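Local coordinates for aspartate aminotransferase, cytoplasmic (Schizosaccharomyces pombe 972h-, PDB 6JPK), which catalyses the pyridoxal 5'-phosphate-dependent transfer of the amino group from L-aspartate to 2-oxoglutarate, giving oxaloacetate and L-glutamate, and works as a homodimer, at residues Phe113-Phe122 and Val280-Thr291; Phe165-Ile174 and Trp202-Leu210. The protein carries 1 engineered substitution. All blocks are in the same frame, centred on the assembly; numbering follows the deposited sequence.

Overall arrangement
Both interactions are helix-helix contacts packed against the mixed sheet of the large, pyridoxal-phosphate-binding domain of this class I aminotransferase. Their centres lie about 29 Å apart and their nearest atoms about 13 Å, so they do not touch. Along the chain the order is 113-122, 165-174, 202-210, 280-291: interaction 2 joins helices close in sequence, and interaction 1 brackets it. Interaction 2 covers strands 152-159 and 182-186, away from the annotated sites and not touched by the other subunit. Interaction 1 rests on strands 100-106 and 264-270 at the other end of the sheet, where the second subunit packs against it, so this contact borders the dimer interface.

Interaction 1 of 2, residues Phe113-Phe122 and Val280-Thr291; sequences FLAASFIETF and VLSQLCIVQRNT
Phe-118 of helix 113-122 meets three residues of helix 280-289, each in a different way. CG lies anti to the backbone N (chi1 175°), which sends the ring across to Val-280. There Val-280 CG1 stands over one face in a CH-pi contact, 4.3 Å from the ring centroid, while CB of Gln-283 comes to the ring edge. Nearer the backbone, CD2 of Leu-284 packs 3.7 Å from Phe-118 CB. CB of Phe-122, one turn on, lies over the opposite face of the ring, toward its rim.

Gln-283 bends at chi2, and its chain crosses the CZ/CE2 end of the Phe-122 ring at about a right angle; OE1 comes within 3.4 Å of Phe-122 CZ, with amide and ring planes 51° apart. NE2 of Gln-283 donates a hydrogen bond to the backbone O of Glu-10 of the second subunit.

One turn before Phe-118, Leu-114 and Val-287 slide past each other in opposite directions, Leu-114 CD2 to Val-287 CG1 at 3.7 Å. The other branch of Leu-114, CD1, lies 3.8 Å from OE1 of Gln-288; NE2 of the same amide is hydrogen-bonded to the backbone O atoms of Ile-73 and Gln-104. Thr-291 CG2 approaches Phe-113 CE1 obliquely at 3.7 Å, and Ser-117 OG, hydrogen-bonded to Phe-113 O, lies over one face of that ring, toward the rim.

The helix segments cross steeply, at 115°, with axes 10.0 Å apart. Beneath them, Leu-114 reaches Met-103 on strand 100-106 and Leu-284 reaches Met-267 on strand 264-270; helix 140-147 flanks Phe-113, and Phe-6 of the second subunit meets the Phe-118 ring.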
loop_
_atom_site.group_PDB
_atom_site.type_symbol
_atom_site.label_atom_id
_atom_site.label_comp_id
_atom_site.label_asym_id
_atom_site.label_seq_id
_atom_site.Cartn_x
_atom_site.Cartn_y
_atom_site.Cartn_z
ATOM N N PHE A 113 -1.832 -10.160 1.900
ATOM C CA PHE A 113 -1.114 -9.818 3.122
ATOM C C PHE A 113 -2.085 -9.614 4.274
ATOM O O PHE A 113 -1.850 -10.092 5.394
ATOM C CB PHE A 113 -0.255 -8.569 2.905
ATOM C CG PHE A 113 0.477 -8.125 4.142
ATOM C CD1 PHE A 113 -0.056 -7.141 4.963
ATOM C CD2 PHE A 113 1.678 -8.713 4.500
ATOM C CE1 PHE A 113 0.603 -6.740 6.120
ATOM C CE2 PHE A 113 2.349 -8.318 5.645
ATOM C CZ PHE A 113 1.815 -7.329 6.459
ATOM N N LEU A 114 -3.204 -8.937 4.007
ATOM C CA LEU A 114 -4.221 -8.737 5.038
ATOM C C LEU A 114 -4.768 -10.066 5.537
ATOM O O LEU A 114 -4.858 -10.299 6.749
ATOM C CB LEU A 114 -5.372 -7.891 4.493
ATOM C CG LEU A 114 -5.463 -6.407 4.819
ATOM C CD1 LEU A 114 -6.749 -5.850 4.207
ATOM C CD2 LEU A 114 -5.440 -6.194 6.332
ATOM N N ALA A 115 -5.196 -10.928 4.614
ATOM C CA ALA A 115 -5.792 -12.190 5.022
ATOM C C ALA A 115 -4.799 -13.024 5.811
ATOM O O ALA A 115 -5.145 -13.600 6.850
ATOM C CB ALA A 115 -6.293 -12.955 3.797
ATOM N N ALA A 116 -3.547 -13.077 5.346
ATOM C CA ALA A 116 -2.546 -13.908 6.004
ATOM C C ALA A 116 -2.190 -13.363 7.381
ATOM O O ALA A 116 -2.050 -14.137 8.332
ATOM C CB ALA A 116 -1.296 -14.021 5.134
ATOM N N SER A 117 -2.031 -12.037 7.505
ATOM C CA SER A 117 -1.784 -11.443 8.820
ATOM C C SER A 117 -2.915 -11.772 9.783
ATOM O O SER A 117 -2.677 -12.226 10.908
ATOM C CB SER A 117 -1.624 -9.925 8.720
ATOM O OG SER A 117 -0.571 -9.573 7.852
ATOM N N PHE A 118 -4.158 -11.557 9.351
ATOM C CA PHE A 118 -5.287 -11.883 10.212
ATOM C C PHE A 118 -5.295 -13.369 10.575
ATOM O O PHE A 118 -5.444 -13.737 11.748
ATOM C CB PHE A 118 -6.614 -11.503 9.546
ATOM C CG PHE A 118 -7.796 -11.924 10.359
ATOM C CD1 PHE A 118 -8.222 -11.154 11.421
ATOM C CD2 PHE A 118 -8.425 -13.135 10.118
ATOM C CE1 PHE A 118 -9.288 -11.557 12.210
ATOM C CE2 PHE A 118 -9.475 -13.543 10.892
ATOM C CZ PHE A 118 -9.911 -12.748 11.954
ATOM N N ILE A 119 -5.153 -14.240 9.576
ATOM C CA ILE A 119 -5.253 -15.677 9.831
ATOM C C ILE A 119 -4.113 -16.153 10.732
ATOM O O ILE A 119 -4.311 -17.016 11.595
ATOM C CB ILE A 119 -5.308 -16.449 8.498
ATOM C CG1 ILE A 119 -6.663 -16.195 7.812
ATOM C CG2 ILE A 119 -5.116 -17.951 8.724
ATOM C CD1 ILE A 119 -6.691 -16.546 6.316
ATOM N N GLU A 120 -2.910 -15.597 10.559
ATOM C CA GLU A 120 -1.796 -15.977 11.426
ATOM C C GLU A 120 -2.093 -15.636 12.885
ATOM O O GLU A 120 -1.939 -16.479 13.774
ATOM C CB GLU A 120 -0.501 -15.303 10.958
ATOM C CG GLU A 120 0.753 -15.790 11.696
ATOM C CD GLU A 120 0.941 -15.151 13.067
ATOM O OE1 GLU A 120 1.447 -15.843 13.972
ATOM O OE2 GLU A 120 0.577 -13.970 13.252
ATOM N N THR A 121 -2.534 -14.403 13.148
ATOM C CA THR A 121 -2.767 -13.969 14.526
ATOM C C THR A 121 -3.950 -14.695 15.162
ATOM O O THR A 121 -3.865 -15.140 16.312
ATOM C CB THR A 121 -2.993 -12.450 14.561
ATOM O OG1 THR A 121 -1.802 -11.788 14.145
ATOM C CG2 THR A 121 -3.381 -11.969 15.964
ATOM N N PHE A 122 -5.062 -14.829 14.444
ATOM C CA PHE A 122 -6.308 -15.272 15.059
ATOM C C PHE A 122 -6.656 -16.723 14.769
ATOM O O PHE A 122 -7.665 -17.217 15.280
ATOM C CB PHE A 122 -7.452 -14.344 14.624
ATOM C CG PHE A 122 -7.324 -12.951 15.189
ATOM C CD1 PHE A 122 -7.717 -12.686 16.498
ATOM C CD2 PHE A 122 -6.762 -11.930 14.440
ATOM C CE1 PHE A 122 -7.584 -11.407 17.041
ATOM C CE2 PHE A 122 -6.625 -10.646 14.979
ATOM C CZ PHE A 122 -7.041 -10.393 16.284
ATOM N N VAL A 280 -14.396 -9.472 12.931
ATOM C CA VAL A 280 -13.261 -9.652 12.034
ATOM C C VAL A 280 -12.892 -8.326 11.375
ATOM O O VAL A 280 -11.712 -7.956 11.298
ATOM C CB VAL A 280 -13.588 -10.743 10.993
ATOM C CG1 VAL A 280 -12.577 -10.752 9.843
ATOM C CG2 VAL A 280 -13.677 -12.101 11.660
ATOM N N LEU A 281 -13.897 -7.595 10.879
ATOM C CA LEU A 281 -13.626 -6.311 10.232
ATOM C C LEU A 281 -12.854 -5.376 11.159
ATOM O O LEU A 281 -11.883 -4.744 10.738
ATOM C CB LEU A 281 -14.931 -5.658 9.775
ATOM C CG LEU A 281 -14.784 -4.316 9.055
ATOM C CD1 LEU A 281 -13.986 -4.460 7.766
ATOM C CD2 LEU A 281 -16.164 -3.734 8.779
ATOM N N SER A 282 -13.248 -5.302 12.437
ATOM C CA SER A 282 -12.566 -4.403 13.366
ATOM C C SER A 282 -11.091 -4.769 13.518
ATOM O O SER A 282 -10.230 -3.884 13.645
ATOM C CB SER A 282 -13.272 -4.410 14.729
ATOM O OG SER A 282 -13.085 -5.640 15.423
ATOM N N GLN A 283 -10.777 -6.071 13.513
ATOM C CA GLN A 283 -9.387 -6.497 13.632
ATOM C C GLN A 283 -8.606 -6.277 12.345
ATOM O O GLN A 283 -7.401 -5.990 12.399
ATOM C CB GLN A 283 -9.323 -7.973 14.031
ATOM C CG GLN A 283 -9.895 -8.242 15.399
ATOM C CD GLN A 283 -9.136 -7.512 16.489
ATOM O OE1 GLN A 283 -7.970 -7.137 16.309
ATOM N NE2 GLN A 283 -9.796 -7.296 17.622
ATOM N N LEU A 284 -9.259 -6.439 11.190
ATOM C CA LEU A 284 -8.607 -6.151 9.917
ATOM C C LEU A 284 -8.229 -4.679 9.817
ATOM O O LEU A 284 -7.204 -4.338 9.218
ATOM C CB LEU A 284 -9.528 -6.538 8.755
ATOM C CG LEU A 284 -9.802 -8.034 8.560
ATOM C CD1 LEU A 284 -10.918 -8.211 7.559
ATOM C CD2 LEU A 284 -8.533 -8.747 8.069
ATOM N N CYS A 285 -9.056 -3.798 10.388
ATOM C CA CYS A 285 -8.759 -2.369 10.400
ATOM C C CYS A 285 -7.522 -2.059 11.232
ATOM O O CYS A 285 -6.781 -1.122 10.909
ATOM C CB CYS A 285 -9.961 -1.580 10.931
ATOM S SG CYS A 285 -11.334 -1.492 9.732
ATOM N N ILE A 286 -7.286 -2.825 12.298
ATOM C CA ILE A 286 -6.072 -2.643 13.095
ATOM C C ILE A 286 -4.835 -2.959 12.262
ATOM O O ILE A 286 -3.859 -2.198 12.258
ATOM C CB ILE A 286 -6.131 -3.503 14.369
ATOM C CG1 ILE A 286 -7.224 -2.975 15.302
ATOM C CG2 ILE A 286 -4.762 -3.530 15.062
ATOM C CD1 ILE A 286 -7.393 -3.808 16.545
ATOM N N VAL A 287 -4.858 -4.078 11.533
ATOM C CA VAL A 287 -3.736 -4.398 10.650
ATOM C C VAL A 287 -3.528 -3.290 9.621
ATOM O O VAL A 287 -2.414 -2.785 9.443
ATOM C CB VAL A 287 -3.955 -5.766 9.977
ATOM C CG1 VAL A 287 -2.854 -6.024 8.938
ATOM C CG2 VAL A 287 -3.970 -6.869 11.029
ATOM N N GLN A 288 -4.602 -2.907 8.919
ATOM C CA GLN A 288 -4.541 -1.843 7.915
ATOM C C GLN A 288 -3.966 -0.550 8.494
ATOM O O GLN A 288 -3.114 0.104 7.875
ATOM C CB GLN A 288 -5.951 -1.594 7.363
ATOM C CG GLN A 288 -6.048 -0.598 6.192
ATOM C CD GLN A 288 -6.174 -1.321 4.860
ATOM O OE1 GLN A 288 -5.431 -2.265 4.591
ATOM N NE2 GLN A 288 -7.129 -0.896 4.027
ATOM N N ARG A 289 -4.436 -0.158 9.682
ATOM C CA ARG A 289 -4.011 1.108 10.268
ATOM C C ARG A 289 -2.502 1.152 10.464
ATOM O O ARG A 289 -1.883 2.212 10.307
ATOM C CB ARG A 289 -4.720 1.343 11.610
ATOM C CG ARG A 289 -4.755 2.817 12.047
ATOM C CD ARG A 289 -5.626 3.084 13.295
ATOM N NE ARG A 289 -7.010 2.623 13.153
ATOM C CZ ARG A 289 -7.585 1.714 13.942
ATOM N NH1 ARG A 289 -6.900 1.179 14.947
ATOM N NH2 ARG A 289 -8.848 1.346 13.740
ATOM N N ASN A 290 -1.896 0.014 10.815
ATOM C CA ASN A 290 -0.498 -0.058 11.204
ATOM C C ASN A 290 0.421 -0.491 10.071
ATOM O O ASN A 290 1.609 -0.721 10.310
ATOM C CB ASN A 290 -0.345 -1.000 12.400
ATOM C CG ASN A 290 -0.913 -0.397 13.667
ATOM O OD1 ASN A 290 -0.308 0.496 14.255
ATOM N ND2 ASN A 290 -2.106 -0.839 14.062
ATOM N N THR A 291 -0.098 -0.620 8.851
ATOM C CA THR A 291 0.714 -0.890 7.670
ATOM C C THR A 291 0.651 0.247 6.663
ATOM O O THR A 291 1.695 0.717 6.202
ATOM C CB THR A 291 0.269 -2.196 6.972
ATOM O OG1 THR A 291 -1.153 -2.172 6.773
ATOM C CG2 THR A 291 0.660 -3.441 7.792
#

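Interaction 2 of 2, residues Phe165-Ile174 and Trp202-Leu210; sequences FDYEGMLSTI and WLSIFESLL
Tyr-167 and Ser-204 both carry their side chains anti to the backbone N (chi1 165° and 166°), and these torsions bring the two hydroxyls together. Tyr-167 OH and Ser-204 OG share a hydrogen bond of 2.6 Å, in which either could be the donor. The serine oxygen lies near the plane of the tyrosine ring, at its edge. Leu-171, one turn further on, spreads its branches over two serines: CD2 lies 3.5 Å from Ser-204 OG, and CD1 packs beside the Ser-208 side chain.

Ile-205 fills the middle of the interface. Its CG1 packs 3.8 Å from Leu-171 CD2, and its CD1 lies 4.0 Å from Met-170 SD, the extended methionine chain crossing it at about a right angle. The Phe-165 and Ile-205 side chains come from opposite directions, CZ meeting the same CD1.

The two helices run nearly parallel, 15° apart with axes at 9.6 Å, side by side on one face of the large-domain sheet. After helix 167-176 the chain enters strand 182-186, which helix 199-211 links to parallel strand 215-220 in a beta-alpha-beta crossover. Met-170 and Leu-209 both rest on Leu-185, and Ile-174 and Leu-209 on Phe-183.

Asp-166 is the N-cap of helix 167-176, its OD1 accepting from Gly-169 N at 2.9 Å from above the carboxylate plane. Further along, Ile-174 CG2 presses against the backbone of the other helix, 3.6 Å from Leu-209 N, while its CD1 meets Ile-205 CG2 at 3.8 Å.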
loop_
_atom_site.group_PDB
_atom_site.type_symbol
_atom_site.label_atom_id
_atom_site.label_comp_id
_atom_site.label_asym_id
_atom_site.label_seq_id
_atom_site.Cartn_x
_atom_site.Cartn_y
_atom_site.Cartn_z
ATOM N N PHE A 165 -3.788 -30.940 -15.024
ATOM C CA PHE A 165 -3.984 -30.727 -13.597
ATOM C C PHE A 165 -3.890 -32.064 -12.866
ATOM O O PHE A 165 -4.576 -33.026 -13.223
ATOM C CB PHE A 165 -5.344 -30.050 -13.366
ATOM C CG PHE A 165 -5.865 -30.127 -11.935
ATOM C CD1 PHE A 165 -5.069 -29.776 -10.855
ATOM C CD2 PHE A 165 -7.172 -30.517 -11.691
ATOM C CE1 PHE A 165 -5.559 -29.848 -9.547
ATOM C CE2 PHE A 165 -7.680 -30.585 -10.382
ATOM C CZ PHE A 165 -6.870 -30.257 -9.311
ATOM N N ASP A 166 -3.033 -32.119 -11.842
ATOM C CA ASP A 166 -2.833 -33.329 -11.041
ATOM C C ASP A 166 -3.947 -33.428 -9.994
ATOM O O ASP A 166 -3.759 -33.220 -8.792
ATOM C CB ASP A 166 -1.447 -33.317 -10.408
ATOM C CG ASP A 166 -1.093 -34.636 -9.745
ATOM O OD1 ASP A 166 -1.974 -35.527 -9.663
ATOM O OD2 ASP A 166 0.067 -34.777 -9.291
ATOM N N TYR A 167 -5.134 -33.758 -10.488
ATOM C CA TYR A 167 -6.316 -33.854 -9.634
ATOM C C TYR A 167 -6.124 -34.874 -8.514
ATOM O O TYR A 167 -6.423 -34.598 -7.345
ATOM C CB TYR A 167 -7.522 -34.209 -10.503
ATOM C CG TYR A 167 -8.728 -34.689 -9.755
ATOM C CD1 TYR A 167 -9.470 -33.821 -8.954
ATOM C CD2 TYR A 167 -9.143 -36.013 -9.857
ATOM C CE1 TYR A 167 -10.595 -34.267 -8.266
ATOM C CE2 TYR A 167 -10.264 -36.470 -9.176
ATOM C CZ TYR A 167 -10.987 -35.595 -8.389
ATOM O OH TYR A 167 -12.096 -36.059 -7.721
ATOM N N GLU A 168 -5.635 -36.069 -8.853
ATOM C CA GLU A 168 -5.517 -37.117 -7.838
ATOM C C GLU A 168 -4.477 -36.760 -6.781
ATOM O O GLU A 168 -4.666 -37.053 -5.597
ATOM C CB GLU A 168 -5.181 -38.459 -8.493
ATOM C CG GLU A 168 -6.274 -39.004 -9.432
ATOM C CD GLU A 168 -7.550 -39.450 -8.713
ATOM O OE1 GLU A 168 -7.496 -39.765 -7.502
ATOM O OE2 GLU A 168 -8.614 -39.493 -9.372
ATOM N N GLY A 169 -3.372 -36.125 -7.184
ATOM C CA GLY A 169 -2.387 -35.686 -6.206
ATOM C C GLY A 169 -2.904 -34.596 -5.281
ATOM O O GLY A 169 -2.670 -34.635 -4.068
ATOM N N MET A 170 -3.605 -33.601 -5.833
ATOM C CA MET A 170 -4.197 -32.567 -4.986
ATOM C C MET A 170 -5.215 -33.162 -4.013
ATOM O O MET A 170 -5.188 -32.878 -2.809
ATOM C CB MET A 170 -4.847 -31.485 -5.855
ATOM C CG MET A 170 -5.641 -30.446 -5.056
ATOM S SD MET A 170 -6.123 -29.031 -6.061
ATOM C CE MET A 170 -6.847 -27.947 -4.799
ATOM N N LEU A 171 -6.130 -33.988 -4.524
ATOM C CA LEU A 171 -7.137 -34.612 -3.669
ATOM C C LEU A 171 -6.486 -35.403 -2.540
ATOM O O LEU A 171 -6.927 -35.347 -1.384
ATOM C CB LEU A 171 -8.022 -35.532 -4.512
ATOM C CG LEU A 171 -9.541 -35.464 -4.345
ATOM C CD1 LEU A 171 -9.875 -35.700 -2.920
ATOM C CD2 LEU A 171 -10.092 -34.114 -4.782
ATOM N N SER A 172 -5.428 -36.146 -2.860
ATOM C CA SER A 172 -4.790 -36.977 -1.855
ATOM C C SER A 172 -4.157 -36.122 -0.764
ATOM O O SER A 172 -4.240 -36.458 0.424
ATOM C CB SER A 172 -3.762 -37.887 -2.533
ATOM O OG SER A 172 -2.993 -38.567 -1.571
ATOM N N THR A 173 -3.544 -35.000 -1.148
ATOM C CA THR A 173 -2.979 -34.082 -0.160
ATOM C C THR A 173 -4.072 -33.464 0.709
ATOM O O THR A 173 -3.898 -33.328 1.926
ATOM C CB THR A 173 -2.150 -33.000 -0.861
ATOM O OG1 THR A 173 -1.030 -33.616 -1.511
ATOM C CG2 THR A 173 -1.615 -31.966 0.140
ATOM N N ILE A 174 -5.209 -33.103 0.114
ATOM C CA ILE A 174 -6.304 -32.557 0.914
ATOM C C ILE A 174 -6.730 -33.553 1.988
ATOM O O ILE A 174 -6.915 -33.189 3.153
ATOM C CB ILE A 174 -7.491 -32.159 0.019
ATOM C CG1 ILE A 174 -7.123 -30.949 -0.847
ATOM C CG2 ILE A 174 -8.734 -31.873 0.892
ATOM C CD1 ILE A 174 -8.124 -30.642 -1.949
ATOM N N TRP A 202 -13.840 -29.747 -9.144
ATOM C CA TRP A 202 -14.034 -28.784 -8.062
ATOM C C TRP A 202 -14.971 -29.323 -6.990
ATOM O O TRP A 202 -14.727 -29.138 -5.789
ATOM C CB TRP A 202 -14.606 -27.477 -8.607
ATOM C CG TRP A 202 -13.615 -26.429 -9.014
ATOM C CD1 TRP A 202 -13.523 -25.822 -10.231
ATOM C CD2 TRP A 202 -12.619 -25.825 -8.186
ATOM N NE1 TRP A 202 -12.519 -24.881 -10.216
ATOM C CE2 TRP A 202 -11.949 -24.866 -8.971
ATOM C CE3 TRP A 202 -12.227 -26.003 -6.853
ATOM C CZ2 TRP A 202 -10.897 -24.097 -8.474
ATOM C CZ3 TRP A 202 -11.196 -25.233 -6.361
ATOM C CH2 TRP A 202 -10.535 -24.293 -7.174
ATOM N N LEU A 203 -16.079 -29.941 -7.404
ATOM C CA LEU A 203 -17.048 -30.441 -6.433
ATOM C C LEU A 203 -16.415 -31.496 -5.535
ATOM O O LEU A 203 -16.642 -31.514 -4.320
ATOM C CB LEU A 203 -18.268 -31.013 -7.157
ATOM C CG LEU A 203 -19.112 -30.027 -7.972
ATOM C CD1 LEU A 203 -20.254 -30.777 -8.653
ATOM C CD2 LEU A 203 -19.642 -28.902 -7.088
ATOM N N SER A 204 -15.608 -32.381 -6.119
ATOM C CA SER A 204 -14.888 -33.368 -5.319
ATOM C C SER A 204 -13.833 -32.706 -4.431
ATOM O O SER A 204 -13.622 -33.130 -3.288
ATOM C CB SER A 204 -14.266 -34.401 -6.255
ATOM O OG SER A 204 -13.303 -35.193 -5.588
ATOM N N ILE A 205 -13.165 -31.664 -4.931
ATOM C CA ILE A 205 -12.216 -30.917 -4.105
ATOM C C ILE A 205 -12.927 -30.289 -2.904
ATOM O O ILE A 205 -12.448 -30.368 -1.765
ATOM C CB ILE A 205 -11.488 -29.855 -4.950
ATOM C CG1 ILE A 205 -10.479 -30.507 -5.892
ATOM C CG2 ILE A 205 -10.777 -28.838 -4.057
ATOM C CD1 ILE A 205 -9.987 -29.555 -6.982
ATOM N N PHE A 206 -14.079 -29.656 -3.141
ATOM C CA PHE A 206 -14.822 -29.035 -2.042
ATOM C C PHE A 206 -15.256 -30.069 -1.015
ATOM O O PHE A 206 -15.164 -29.831 0.196
ATOM C CB PHE A 206 -16.045 -28.282 -2.576
ATOM C CG PHE A 206 -15.707 -27.065 -3.393
ATOM C CD1 PHE A 206 -14.532 -26.366 -3.162
ATOM C CD2 PHE A 206 -16.565 -26.628 -4.397
ATOM C CE1 PHE A 206 -14.223 -25.242 -3.909
ATOM C CE2 PHE A 206 -16.262 -25.501 -5.150
ATOM C CZ PHE A 206 -15.090 -24.808 -4.906
ATOM N N GLU A 207 -15.725 -31.231 -1.480
ATOM C CA GLU A 207 -16.163 -32.283 -0.565
ATOM C C GLU A 207 -15.046 -32.690 0.393
ATOM O O GLU A 207 -15.267 -32.840 1.601
ATOM C CB GLU A 207 -16.654 -33.500 -1.356
ATOM C CG GLU A 207 -17.103 -34.663 -0.476
ATOM C CD GLU A 207 -16.431 -35.988 -0.838
ATOM O OE1 GLU A 207 -16.312 -36.288 -2.051
ATOM O OE2 GLU A 207 -16.018 -36.726 0.094
ATOM N N SER A 208 -13.838 -32.896 -0.129
ATOM C CA SER A 208 -12.746 -33.335 0.733
ATOM C C SER A 208 -12.252 -32.205 1.635
ATOM O O SER A 208 -11.881 -32.453 2.790
ATOM C CB SER A 208 -11.608 -33.897 -0.111
ATOM O OG SER A 208 -11.993 -35.125 -0.707
ATOM N N LEU A 209 -12.240 -30.959 1.131
ATOM C CA LEU A 209 -11.887 -29.823 1.982
ATOM C C LEU A 209 -12.827 -29.710 3.178
ATOM O O LEU A 209 -12.384 -29.445 4.300
ATOM C CB LEU A 209 -11.904 -28.517 1.177
ATOM C CG LEU A 209 -10.791 -28.238 0.160
ATOM C CD1 LEU A 209 -11.231 -27.124 -0.800
ATOM C CD2 LEU A 209 -9.495 -27.841 0.857
ATOM N N LEU A 210 -14.134 -29.894 2.961
ATOM C CA LEU A 210 -15.079 -29.820 4.075
ATOM C C LEU A 210 -14.955 -31.028 4.998
ATOM O O LEU A 210 -15.071 -30.890 6.218
ATOM C CB LEU A 210 -16.510 -29.709 3.557
ATOM C CG LEU A 210 -16.724 -28.614 2.516
ATOM C CD1 LEU A 210 -17.944 -28.965 1.719
ATOM C CD2 LEU A 210 -16.863 -27.253 3.135
#